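Local coordinates for protein endoglucanase (Clostridium thermocellum, PDB 2YIK) that probably hydrolyses internal beta-1,4-glucosidic bonds of cellulose, as a family 9 glycoside hydrolase that carries calcium and zinc ions, at residues A43-M48 / M521-S526; A131-W136 / W314-N319; Y282-A287 / N319-G324. One frame throughout, in Å; residues are numbered along the deposited sequence.

Contact 1 of 3, residues A43-M48 / M521-S526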
loop_
_atom_site.group_PDB
_atom_site.type_symbol
_atom_site.label_atom_id
_atom_site.label_comp_id
_atom_site.label_asym_id
_atom_site.label_seq_id
_atom_site.Cartn_x
_atom_site.Cartn_y
_atom_site.Cartn_z
ATOM N N ALA A 43 6.480 16.258 -7.813
ATOM C CA ALA A 43 5.312 15.412 -7.573
ATOM C C ALA A 43 5.705 14.271 -6.638
ATOM O O ALA A 43 4.972 13.928 -5.709
ATOM C CB ALA A 43 4.786 14.865 -8.891
ATOM N N LEU A 44 6.874 13.690 -6.886
ATOM C CA LEU A 44 7.382 12.603 -6.054
ATOM C C LEU A 44 7.575 13.126 -4.635
ATOM O O LEU A 44 7.114 12.524 -3.662
ATOM C CB LEU A 44 8.723 12.090 -6.599
ATOM C CG LEU A 44 9.445 11.065 -5.718
ATOM C CD1 LEU A 44 8.543 9.851 -5.518
ATOM C CD2 LEU A 44 10.765 10.643 -6.357
ATOM N N GLN A 45 8.266 14.257 -4.523
ATOM C CA GLN A 45 8.513 14.866 -3.224
ATOM C C GLN A 45 7.217 15.052 -2.453
ATOM O O GLN A 45 7.080 14.580 -1.323
ATOM C CB GLN A 45 9.203 16.220 -3.398
ATOM C CG GLN A 45 9.196 17.075 -2.147
ATOM C CD GLN A 45 9.707 18.490 -2.397
ATOM O OE1 GLN A 45 9.386 19.107 -3.415
ATOM N NE2 GLN A 45 10.489 19.013 -1.460
ATOM N N TYR A 46 6.267 15.743 -3.070
ATOM C CA TYR A 46 4.982 15.996 -2.437
ATOM C C TYR A 46 4.184 14.736 -2.102
ATOM O O TYR A 46 3.595 14.646 -1.025
ATOM C CB TYR A 46 4.131 16.910 -3.327
ATOM C CG TYR A 46 4.410 18.391 -3.159
ATOM C CD1 TYR A 46 5.712 18.885 -3.208
ATOM C CD2 TYR A 46 3.368 19.298 -2.974
ATOM C CE1 TYR A 46 5.971 20.243 -3.076
ATOM C CE2 TYR A 46 3.614 20.662 -2.839
ATOM C CZ TYR A 46 4.918 21.128 -2.893
ATOM O OH TYR A 46 5.172 22.477 -2.778
ATOM N N SER A 47 4.172 13.765 -3.012
ATOM C CA SER A 47 3.394 12.538 -2.810
ATOM C C SER A 47 3.543 11.845 -1.456
ATOM O O SER A 47 2.563 11.336 -0.917
ATOM C CB SER A 47 3.676 11.519 -3.932
ATOM O OG SER A 47 4.958 10.928 -3.814
ATOM N N MET A 48 4.751 11.825 -0.900
ATOM C CA MET A 48 4.960 11.146 0.376
ATOM C C MET A 48 4.433 11.871 1.600
ATOM O O MET A 48 4.195 11.247 2.636
ATOM C CB MET A 48 6.443 10.812 0.565
ATOM C CG MET A 48 6.903 9.708 -0.364
ATOM S SD MET A 48 8.663 9.319 -0.310
ATOM C CE MET A 48 9.284 10.479 -1.458
ATOM N N MET A 521 13.076 20.103 -13.880
ATOM C CA MET A 521 12.283 19.500 -12.812
ATOM C C MET A 521 13.017 19.446 -11.485
ATOM O O MET A 521 13.720 18.477 -11.196
ATOM C CB MET A 521 11.844 18.098 -13.230
ATOM C CG MET A 521 10.860 18.127 -14.372
ATOM S SD MET A 521 10.228 16.513 -14.766
ATOM C CE MET A 521 9.588 16.827 -16.415
ATOM N N GLN A 522 12.827 20.490 -10.681
ATOM C CA GLN A 522 13.468 20.614 -9.375
ATOM C C GLN A 522 12.469 20.403 -8.246
ATOM O O GLN A 522 11.299 20.743 -8.387
ATOM C CB GLN A 522 14.070 22.014 -9.217
ATOM C CG GLN A 522 15.123 22.382 -10.246
ATOM C CD GLN A 522 16.218 21.341 -10.337
ATOM O OE1 GLN A 522 16.587 20.715 -9.328
ATOM N NE2 GLN A 522 16.756 21.148 -11.541
ATOM N N ILE A 523 12.927 19.844 -7.127
ATOM C CA ILE A 523 12.038 19.657 -5.990
ATOM C C ILE A 523 11.836 21.042 -5.374
ATOM O O ILE A 523 12.563 21.984 -5.699
ATOM C CB ILE A 523 12.613 18.647 -4.916
ATOM C CG1 ILE A 523 13.879 19.199 -4.236
ATOM C CG2 ILE A 523 12.824 17.277 -5.556
ATOM C CD1 ILE A 523 14.877 19.829 -5.185
ATOM N N ASP A 524 10.825 21.163 -4.520
ATOM C CA ASP A 524 10.496 22.417 -3.853
ATOM C C ASP A 524 11.391 22.559 -2.616
ATOM O O ASP A 524 11.204 21.856 -1.622
ATOM C CB ASP A 524 9.016 22.396 -3.460
ATOM C CG ASP A 524 8.603 23.605 -2.657
ATOM O OD1 ASP A 524 9.472 24.450 -2.361
ATOM O OD2 ASP A 524 7.405 23.712 -2.311
ATOM N N PRO A 525 12.355 23.496 -2.649
ATOM C CA PRO A 525 13.267 23.694 -1.519
ATOM C C PRO A 525 12.652 24.230 -0.231
ATOM O O PRO A 525 13.277 24.164 0.830
ATOM C CB PRO A 525 14.322 24.634 -2.100
ATOM C CG PRO A 525 13.494 25.536 -2.969
ATOM C CD PRO A 525 12.514 24.573 -3.648
ATOM N N SER A 526 11.425 24.735 -0.303
ATOM C CA SER A 526 10.789 25.276 0.891
ATOM C C SER A 526 10.017 24.241 1.720
ATOM O O SER A 526 9.484 24.573 2.778
ATOM C CB SER A 526 9.843 26.413 0.510
ATOM O OG SER A 526 8.628 25.895 -0.004
#
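The carboxamide of Q45 lies against the backbone of D524 and pairs with both of its polar atoms. D524 N gives its hydrogen to Q45 OE1 over 2.7 Å, and Q45 NE2 returns one to D524 O over 2.9 Å in a nearly straight bond, 169° at the hydrogen, with the acceptor close to the amide plane. Two bonds to the same residue fix the rotation of the amide and make the assignment of its oxygen and nitrogen self-consistent. The side chain reaches that far because CG is anti to the backbone N (chi1 166°) and the chain stays extended beyond it. Q45 OE1 also rests 3.6 Å from I523 CB, beside the loop backbone.

The next residue, Y46, supplies the third bond: its OH donates to D524 OD2 at 2.6 Å, using the anti lone pair of that oxygen, and ring and carboxylate lie nearly coplanar, 25° apart. The other oxygen is occupied as well. D524 OD1 accepts from S526 N and S526 OG, each at 2.9 Å and both from the same face of the carboxylate, so hydroxyl and amide donors share the anion between them and would probably stabilise its charge. Around the contact, Y472 meets the Y46 ring roughly at right angles, and N39 ND2 bonds to Q522 O.

The loop after helix 499-516 is thus fastened to helix 40-47, near the start of the modelled chain, by the Q45 amide on the main-chain N-H and C=O of D524 and by the Y46 hydroxyl on its carboxylate, which an Asx turn with S526 holds in place.

Contact 2 of 3, residues A131-W136 / W314-N319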
loop_
_atom_site.group_PDB
_atom_site.type_symbol
_atom_site.label_atom_id
_atom_site.label_comp_id
_atom_site.label_asym_id
_atom_site.label_seq_id
_atom_site.Cartn_x
_atom_site.Cartn_y
_atom_site.Cartn_z
ATOM N N ALA A 131 2.011 -0.158 2.252
ATOM C CA ALA A 131 3.387 -0.428 2.648
ATOM C C ALA A 131 4.162 -1.202 1.583
ATOM O O ALA A 131 5.304 -0.874 1.275
ATOM C CB ALA A 131 3.404 -1.206 3.969
ATOM N N SER A 132 3.545 -2.228 1.018
ATOM C CA SER A 132 4.228 -3.025 0.015
ATOM C C SER A 132 4.297 -2.299 -1.328
ATOM O O SER A 132 5.297 -2.386 -2.031
ATOM C CB SER A 132 3.524 -4.372 -0.165
ATOM O OG SER A 132 2.224 -4.187 -0.687
ATOM N N THR A 133 3.245 -1.571 -1.676
ATOM C CA THR A 133 3.238 -0.884 -2.955
ATOM C C THR A 133 4.208 0.302 -2.974
ATOM O O THR A 133 4.887 0.534 -3.975
ATOM C CB THR A 133 1.796 -0.487 -3.346
ATOM O OG1 THR A 133 0.995 -1.677 -3.419
ATOM C CG2 THR A 133 1.767 0.203 -4.710
ATOM N N VAL A 134 4.295 1.042 -1.874
ATOM C CA VAL A 134 5.254 2.144 -1.814
ATOM C C VAL A 134 6.654 1.504 -1.812
ATOM O O VAL A 134 7.584 2.008 -2.440
ATOM C CB VAL A 134 5.076 2.997 -0.539
ATOM C CG1 VAL A 134 6.218 3.995 -0.423
ATOM C CG2 VAL A 134 3.734 3.737 -0.584
ATOM N N GLY A 135 6.791 0.378 -1.111
ATOM C CA GLY A 135 8.071 -0.320 -1.060
ATOM C C GLY A 135 8.475 -0.852 -2.430
ATOM O O GLY A 135 9.655 -0.850 -2.786
ATOM N N TRP A 136 7.471 -1.319 -3.170
ATOM C CA TRP A 136 7.556 -1.866 -4.534
ATOM C C TRP A 136 8.120 -0.746 -5.420
ATOM O O TRP A 136 9.085 -0.954 -6.158
ATOM C CB TRP A 136 6.109 -2.299 -4.872
ATOM C CG TRP A 136 5.485 -2.582 -6.265
ATOM C CD1 TRP A 136 4.133 -2.507 -6.534
ATOM C CD2 TRP A 136 6.081 -3.115 -7.462
ATOM N NE1 TRP A 136 3.855 -2.951 -7.788
ATOM C CE2 TRP A 136 5.018 -3.322 -8.390
ATOM C CE3 TRP A 136 7.384 -3.422 -7.845
ATOM C CZ2 TRP A 136 5.228 -3.836 -9.662
ATOM C CZ3 TRP A 136 7.585 -3.931 -9.111
ATOM C CH2 TRP A 136 6.512 -4.127 -10.011
ATOM N N TRP A 314 -8.284 -6.745 -13.796
ATOM C CA TRP A 314 -8.428 -5.578 -12.932
ATOM C C TRP A 314 -7.104 -4.790 -12.973
ATOM O O TRP A 314 -6.379 -4.883 -13.980
ATOM C CB TRP A 314 -8.738 -6.129 -11.511
ATOM C CG TRP A 314 -9.583 -5.219 -10.692
ATOM C CD1 TRP A 314 -9.254 -4.660 -9.495
ATOM C CD2 TRP A 314 -10.886 -4.717 -11.023
ATOM N NE1 TRP A 314 -10.265 -3.839 -9.054
ATOM C CE2 TRP A 314 -11.281 -3.859 -9.973
ATOM C CE3 TRP A 314 -11.758 -4.918 -12.104
ATOM C CZ2 TRP A 314 -12.504 -3.190 -9.976
ATOM C CZ3 TRP A 314 -12.983 -4.248 -12.104
ATOM C CH2 TRP A 314 -13.344 -3.401 -11.045
ATOM N N ILE A 315 -6.751 -4.028 -11.929
ATOM C CA ILE A 315 -5.429 -3.416 -11.872
ATOM C C ILE A 315 -4.909 -3.572 -10.412
ATOM O O ILE A 315 -5.650 -4.045 -9.542
ATOM C CB ILE A 315 -5.333 -1.937 -12.564
ATOM C CG1 ILE A 315 -3.857 -1.521 -12.587
ATOM C CG2 ILE A 315 -6.289 -0.971 -11.960
ATOM C CD1 ILE A 315 -3.460 -1.286 -14.034
ATOM N N HIS A 316 -3.641 -3.276 -10.163
ATOM C CA HIS A 316 -3.090 -3.463 -8.833
ATOM C C HIS A 316 -3.844 -2.590 -7.804
ATOM O O HIS A 316 -3.961 -1.391 -8.005
ATOM C CB HIS A 316 -1.588 -3.128 -8.909
ATOM C CG HIS A 316 -0.819 -3.442 -7.674
ATOM N ND1 HIS A 316 -0.402 -4.708 -7.336
ATOM C CD2 HIS A 316 -0.309 -2.618 -6.704
ATOM C CE1 HIS A 316 0.329 -4.667 -6.235
ATOM N NE2 HIS A 316 0.394 -3.403 -5.842
ATOM N N CYS A 317 -4.352 -3.175 -6.715
ATOM C CA CYS A 317 -5.064 -2.401 -5.680
ATOM C C CYS A 317 -5.165 -3.216 -4.391
ATOM O O CYS A 317 -4.923 -4.421 -4.409
ATOM C CB CYS A 317 -6.469 -2.015 -6.151
ATOM S SG CYS A 317 -7.535 -3.418 -6.513
ATOM N N TRP A 318 -5.544 -2.582 -3.284
ATOM C CA TRP A 318 -5.624 -3.305 -2.016
ATOM C C TRP A 318 -6.426 -4.602 -2.061
ATOM O O TRP A 318 -6.123 -5.536 -1.329
ATOM C CB TRP A 318 -6.169 -2.407 -0.889
ATOM C CG TRP A 318 -7.620 -2.020 -1.011
ATOM C CD1 TRP A 318 -8.113 -0.836 -1.466
ATOM C CD2 TRP A 318 -8.762 -2.824 -0.642
ATOM N NE1 TRP A 318 -9.488 -0.852 -1.427
ATOM C CE2 TRP A 318 -9.908 -2.050 -0.964
ATOM C CE3 TRP A 318 -8.916 -4.120 -0.157
ATOM C CZ2 TRP A 318 -11.208 -2.535 -0.710
ATOM C CZ3 TRP A 318 -10.209 -4.592 0.082
ATOM C CH2 TRP A 318 -11.337 -3.809 -0.228
ATOM N N ASN A 319 -7.437 -4.670 -2.919
ATOM C CA ASN A 319 -8.263 -5.873 -3.004
ATOM C C ASN A 319 -7.868 -6.828 -4.137
ATOM O O ASN A 319 -8.562 -7.812 -4.404
ATOM C CB ASN A 319 -9.741 -5.473 -3.130
ATOM C CG ASN A 319 -10.687 -6.618 -2.812
ATOM O OD1 ASN A 319 -10.432 -7.418 -1.908
ATOM N ND2 ASN A 319 -11.797 -6.688 -3.541
#
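H316 meets helix 124-140 through two side chains, T133 and W136, one polar contact and one aromatic. The polar one is a hydrogen bond from H316 NE2 to T133 OG1, 3.0 Å long, with the oxygen at the edge of the imidazole and only 12° out of its plane. T133 and H316 come from opposite directions to make it. The hydroxyl is also bonded to the carbonyl oxygen of Y129, one turn back in the same helix.

The aromatic contact is edge-to-face. W136, its CG anti to the backbone N (chi1 162°), turns an edge of its five-membered ring toward the face of H316; the centroids are 5.2 Å apart and the planes inclined at 66°. W136 NE1 stands 4.0 Å from H316 NE2, above the imidazole face and toward its rim. Nonpolar contact adds little: T133 CG2 touches H316 CD2 at 4.0 Å.

W284 and Y129 also meet the H316 ring. The chemistry implies that NE2 is a protonated nitrogen of H316, that T133 OG1 relays its bond to Y129 O in the helix backbone, and that the buried W136 N-H has the H316 and W284 rings beside it in place of a polar acceptor.

Contact 3 of 3, residues Y282-A287 / N319-G324; sequences YCWAAA and NDVWSG
The indole of W284 has V321 over one face, where CB of the valine sits above the ring. V321 CG2 lies 3.7 Å from W284 CB and 3.9 Å from W284 CG, and the two side chains cross at about a right angle. At the far end of the indole the benzo carbon W284 CZ3 comes within 3.4 Å of G324 C, obliquely to the ring. G324 has no side chain, and its backbone lies against the indole. W136 and W288 also pair edge-to-face with W284, and the H316 ring meets it at an incline. W284 CG is anti to the backbone N (chi1 170°), which carries the ring out from helix 279-293 to this surface.

The second indole, W322, is met at its edge. C283 SG lies 3.7 Å from W322 CZ3, near the ring plane and 73° off the normal through the six-membered ring, a sulfur-aromatic contact of the edge type. The W322 CA-CB bond starts away from helix 279-293, and chi1 of -83° brings the far end of the indole back to the cysteine.

D320 OD1 accepts from W322 N at 2.9 Å, and V321 N is bonded to D280 OD2, while K277 makes a salt bridge to the other oxygen of D320. D280 and K277 belong to a bound calcium site, and the V321 side chain is about 5 Å from a calcium ion. V321 is the N-cap residue of helix 322-336, and the D320 Asx turn spans it: a helix start packed on a neighbouring helix in the (alpha/alpha)6 barrel of family 9 glycoside hydrolases.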
loop_
_atom_site.group_PDB
_atom_site.type_symbol
_atom_site.label_atom_id
_atom_site.label_comp_id
_atom_site.label_asym_id
_atom_site.label_seq_id
_atom_site.Cartn_x
_atom_site.Cartn_y
_atom_site.Cartn_z
ATOM N N TYR A 282 -1.145 -14.102 -1.196
ATOM C CA TYR A 282 -0.288 -15.240 -0.889
ATOM C C TYR A 282 0.817 -15.340 -1.945
ATOM O O TYR A 282 1.996 -15.452 -1.610
ATOM C CB TYR A 282 -1.127 -16.524 -0.865
ATOM C CG TYR A 282 -0.410 -17.742 -0.323
ATOM C CD1 TYR A 282 -0.255 -17.937 1.052
ATOM C CD2 TYR A 282 0.125 -18.696 -1.190
ATOM C CE1 TYR A 282 0.418 -19.055 1.550
ATOM C CE2 TYR A 282 0.799 -19.815 -0.706
ATOM C CZ TYR A 282 0.944 -19.989 0.663
ATOM O OH TYR A 282 1.629 -21.084 1.136
ATOM N N CYS A 283 0.431 -15.278 -3.219
ATOM C CA CYS A 283 1.392 -15.363 -4.319
ATOM C C CYS A 283 2.334 -14.159 -4.364
ATOM O O CYS A 283 3.513 -14.299 -4.679
ATOM C CB CYS A 283 0.656 -15.516 -5.656
ATOM S SG CYS A 283 -0.163 -17.123 -5.823
ATOM N N TRP A 284 1.796 -12.987 -4.037
ATOM C CA TRP A 284 2.541 -11.726 -3.981
ATOM C C TRP A 284 3.675 -11.869 -2.944
ATOM O O TRP A 284 4.826 -11.553 -3.226
ATOM C CB TRP A 284 1.542 -10.618 -3.606
ATOM C CG TRP A 284 2.038 -9.234 -3.237
ATOM C CD1 TRP A 284 1.782 -8.585 -2.065
ATOM C CD2 TRP A 284 2.662 -8.262 -4.094
ATOM N NE1 TRP A 284 2.183 -7.277 -2.136
ATOM C CE2 TRP A 284 2.722 -7.045 -3.373
ATOM C CE3 TRP A 284 3.153 -8.289 -5.406
ATOM C CZ2 TRP A 284 3.267 -5.874 -3.908
ATOM C CZ3 TRP A 284 3.696 -7.118 -5.944
ATOM C CH2 TRP A 284 3.739 -5.926 -5.195
ATOM N N ALA A 285 3.340 -12.360 -1.755
ATOM C CA ALA A 285 4.330 -12.567 -0.698
ATOM C C ALA A 285 5.349 -13.628 -1.128
ATOM O O ALA A 285 6.558 -13.450 -0.962
ATOM C CB ALA A 285 3.642 -13.003 0.585
ATOM N N ALA A 286 4.849 -14.729 -1.684
ATOM C CA ALA A 286 5.707 -15.824 -2.128
ATOM C C ALA A 286 6.716 -15.359 -3.172
ATOM O O ALA A 286 7.897 -15.704 -3.096
ATOM C CB ALA A 286 4.856 -16.968 -2.692
ATOM N N ALA A 287 6.251 -14.579 -4.143
ATOM C CA ALA A 287 7.132 -14.074 -5.192
ATOM C C ALA A 287 8.233 -13.204 -4.596
ATOM O O ALA A 287 9.396 -13.336 -4.960
ATOM C CB ALA A 287 6.336 -13.271 -6.218
ATOM N N ASN A 319 -7.437 -4.670 -2.919
ATOM C CA ASN A 319 -8.263 -5.873 -3.004
ATOM C C ASN A 319 -7.868 -6.828 -4.137
ATOM O O ASN A 319 -8.562 -7.812 -4.404
ATOM C CB ASN A 319 -9.741 -5.473 -3.130
ATOM C CG ASN A 319 -10.687 -6.618 -2.812
ATOM O OD1 ASN A 319 -10.432 -7.418 -1.908
ATOM N ND2 ASN A 319 -11.797 -6.688 -3.541
ATOM N N ASP A 320 -6.752 -6.542 -4.800
ATOM C CA ASP A 320 -6.284 -7.401 -5.884
ATOM C C ASP A 320 -4.858 -7.059 -6.295
ATOM O O ASP A 320 -4.619 -6.078 -6.993
ATOM C CB ASP A 320 -7.188 -7.276 -7.108
ATOM C CG ASP A 320 -6.869 -8.311 -8.172
ATOM O OD1 ASP A 320 -5.681 -8.666 -8.341
ATOM O OD2 ASP A 320 -7.807 -8.765 -8.849
ATOM N N VAL A 321 -3.912 -7.883 -5.871
ATOM C CA VAL A 321 -2.517 -7.647 -6.197
ATOM C C VAL A 321 -1.968 -8.650 -7.214
ATOM O O VAL A 321 -0.765 -8.903 -7.266
ATOM C CB VAL A 321 -1.649 -7.653 -4.908
ATOM C CG1 VAL A 321 -2.079 -6.499 -4.001
ATOM C CG2 VAL A 321 -1.776 -9.006 -4.177
ATOM N N TRP A 322 -2.854 -9.215 -8.031
ATOM C CA TRP A 322 -2.433 -10.173 -9.055
ATOM C C TRP A 322 -1.491 -9.536 -10.088
ATOM O O TRP A 322 -0.518 -10.156 -10.506
ATOM C CB TRP A 322 -3.646 -10.763 -9.793
ATOM C CG TRP A 322 -4.338 -11.926 -9.104
ATOM C CD1 TRP A 322 -5.674 -12.041 -8.845
ATOM C CD2 TRP A 322 -3.732 -13.155 -8.649
ATOM N NE1 TRP A 322 -5.940 -13.250 -8.241
ATOM C CE2 TRP A 322 -4.774 -13.942 -8.087
ATOM C CE3 TRP A 322 -2.416 -13.637 -8.609
ATOM C CZ2 TRP A 322 -4.537 -15.224 -7.558
ATOM C CZ3 TRP A 322 -2.183 -14.913 -8.076
ATOM C CH2 TRP A 322 -3.238 -15.676 -7.533
ATOM N N SER A 323 -1.773 -8.303 -10.504
ATOM C CA SER A 323 -0.927 -7.661 -11.500
ATOM C C SER A 323 0.462 -7.375 -10.953
ATOM O O SER A 323 1.446 -7.513 -11.665
ATOM C CB SER A 323 -1.576 -6.376 -12.043
ATOM O OG SER A 323 -1.920 -5.477 -11.011
ATOM N N GLY A 324 0.542 -6.982 -9.687
ATOM C CA GLY A 324 1.840 -6.728 -9.087
ATOM C C GLY A 324 2.594 -8.046 -8.998
ATOM O O GLY A 324 3.794 -8.117 -9.274
#

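Contacts 2 and 3 adjoin, their centres 9 Å apart, and share N319 at the end of one segment and the start of the next; H316 N and S323 OG approach to 2.9 Å. Along the chain their segments alternate: 131-136, 282-287, 314-319, 319-324. The loop before helix 322-336 and the first turn of that helix together serve helices 124-140 and 279-293. Contact 1 is 22 Å from contact 2 and 30 Å from contact 3, centre to centre, and across the chain's centre from the latter. It encloses both in sequence, joining the first modelled helix to the last loop, so the ends of the (alpha/alpha)6 domain meet at one side.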